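Local coordinates for protein Vpx (Simian immunodeficiency virus, PDB 4CC9) that recruits a host CUL4A-DDB1 ubiquitin ligase through DCAF-1 to have the restriction factor SAMHD1 degraded, and is required for infection of non-dividing cells, at residues 42-46 against 47-51. Residues are numbered along the deposited sequence; the frame is centred on the assembly and turned at random.
Sequences AAVNH and LPREL. With ZN (zinc ion), chain F.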
loop_
_atom_site.group_PDB
_atom_site.type_symbol
_atom_site.label_atom_id
_atom_site.label_comp_id
_atom_site.label_asym_id
_atom_site.label_seq_id
_atom_site.Cartn_x
_atom_site.Cartn_y
_atom_site.Cartn_z
ATOM N N ALA B 42 16.692 9.489 8.077
ATOM C CA ALA B 42 15.271 9.417 8.420
ATOM C C ALA B 42 15.004 8.363 9.492
ATOM O O ALA B 42 14.266 8.614 10.460
ATOM C CB ALA B 42 14.437 9.137 7.185
ATOM N N ALA B 43 15.623 7.193 9.331
ATOM C CA ALA B 43 15.334 6.052 10.201
ATOM C C ALA B 43 15.756 6.239 11.655
ATOM O O ALA B 43 15.178 5.610 12.541
ATOM C CB ALA B 43 15.946 4.780 9.643
ATOM N N VAL B 44 16.757 7.083 11.909
ATOM C CA VAL B 44 17.197 7.291 13.292
ATOM C C VAL B 44 16.164 8.070 14.115
ATOM O O VAL B 44 16.263 8.118 15.331
ATOM C CB VAL B 44 18.612 7.944 13.415
ATOM C CG1 VAL B 44 19.711 6.958 13.030
ATOM C CG2 VAL B 44 18.718 9.220 12.580
ATOM N N ASN B 45 15.166 8.657 13.458
ATOM C CA ASN B 45 14.063 9.301 14.176
ATOM C C ASN B 45 12.888 8.362 14.464
ATOM O O ASN B 45 11.882 8.788 15.024
ATOM C CB ASN B 45 13.540 10.512 13.398
ATOM C CG ASN B 45 14.604 11.571 13.176
ATOM O OD1 ASN B 45 15.521 11.720 13.979
ATOM N ND2 ASN B 45 14.478 12.319 12.082
ATOM N N HIS B 46 13.005 7.093 14.077
ATOM C CA HIS B 46 11.901 6.144 14.237
ATOM C C HIS B 46 12.364 4.820 14.824
ATOM O O HIS B 46 11.646 4.192 15.596
ATOM C CB HIS B 46 11.223 5.861 12.890
ATOM C CG HIS B 46 10.602 7.067 12.261
ATOM N ND1 HIS B 46 9.298 7.452 12.511
ATOM C CD2 HIS B 46 11.100 7.969 11.386
ATOM C CE1 HIS B 46 9.023 8.541 11.819
ATOM N NE2 HIS B 46 10.097 8.877 11.129
ATOM N N LEU B 47 13.556 4.383 14.432
ATOM C CA LEU B 47 14.049 3.071 14.829
ATOM C C LEU B 47 15.207 3.263 15.790
ATOM O O LEU B 47 15.889 4.290 15.733
ATOM C CB LEU B 47 14.505 2.276 13.598
ATOM C CG LEU B 47 13.516 2.221 12.426
ATOM C CD1 LEU B 47 14.095 1.465 11.260
ATOM C CD2 LEU B 47 12.194 1.590 12.853
ATOM N N PRO B 48 15.425 2.287 16.690
ATOM C CA PRO B 48 16.592 2.354 17.582
ATOM C C PRO B 48 17.898 2.396 16.793
ATOM O O PRO B 48 18.138 1.537 15.938
ATOM C CB PRO B 48 16.494 1.066 18.420
ATOM C CG PRO B 48 15.387 0.236 17.815
ATOM C CD PRO B 48 14.520 1.170 17.021
ATOM N N ARG B 49 18.717 3.404 17.087
ATOM C CA ARG B 49 19.985 3.633 16.407
ATOM C C ARG B 49 20.871 2.393 16.340
ATOM O O ARG B 49 21.558 2.169 15.347
ATOM C CB ARG B 49 20.742 4.766 17.098
ATOM C CG ARG B 49 21.800 5.447 16.240
ATOM C CD ARG B 49 22.325 6.682 16.940
ATOM N NE ARG B 49 23.782 6.767 16.886
ATOM C CZ ARG B 49 24.446 7.557 16.048
ATOM N NH1 ARG B 49 23.776 8.330 15.200
ATOM N NH2 ARG B 49 25.775 7.578 16.061
ATOM N N GLU B 50 20.857 1.577 17.383
ATOM C CA GLU B 50 21.755 0.435 17.378
ATOM C C GLU B 50 21.258 -0.679 16.464
ATOM O O GLU B 50 22.018 -1.575 16.090
ATOM C CB GLU B 50 22.059 -0.048 18.799
ATOM C CG GLU B 50 22.960 0.925 19.579
ATOM C CD GLU B 50 24.268 1.273 18.846
ATOM O OE1 GLU B 50 24.980 0.341 18.402
ATOM O OE2 GLU B 50 24.588 2.481 18.713
ATOM N N LEU B 51 19.991 -0.603 16.078
ATOM C CA LEU B 51 19.424 -1.579 15.150
ATOM C C LEU B 51 19.965 -1.287 13.743
ATOM O O LEU B 51 20.395 -2.192 13.010
ATOM C CB LEU B 51 17.894 -1.512 15.203
ATOM C CG LEU B 51 17.024 -2.477 14.387
ATOM C CD1 LEU B 51 16.771 -1.950 12.985
ATOM C CD2 LEU B 51 17.622 -3.872 14.327
HETATM ZN ZN ZN F . 8.022 6.762 13.876
#
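Leu47 N donates to Ala43 O across 2.8 Å, a nearly straight i to i+4 bond (N-H...O angle 164°), and the same carbonyl oxygen also accepts from His46 N at 3.0 Å, so two successive amides of the turn converge on one acceptor. With Asn45 N hydrogen-bonded to Ala42 O, the chain winds tightly until Leu47, whose extended backbone (psi 152°) ends this winding and leads to Pro48 at the N-cap position of helix 49-66; there Pro48 O accepts from Leu51 N at 2.8 Å. The side chain of Leu47 folds back along the Ala43 carbonyl, CB 3.6 Å from Ala43 O, and its CD1 branch reaches 4.1 Å from Ala43 CB, a small apolar contact beside the backbone bond. On another side Val44 and Arg49 run side by side in the same direction, Val44 CG1 touching the aliphatic CG of Arg49 at 4.1 Å. With CG anti to the carbonyl carbon (chi1 -62°), the imidazole of His46 points away from 47-51 and lies back along the preceding turn. Ala42 O lies in the ring plane at the CD2 edge, while ND1 of His46 binds the zinc ion at 2.0 Å. His89, Cys94 and Cys96 complete this site, and the rings of His46 and His89 meet at a steep angle. The turn thus joins helix 25-43 to helix 49-66, with Ala43 and Val44 resting on Ile52 of the latter, while Ala43, His46 and Leu47 pack on Met86 of helix 71-91 and Leu47 also touches His89; the zinc ties this connection to that helix through His89 and to the segment after it through Cys94 and Cys96.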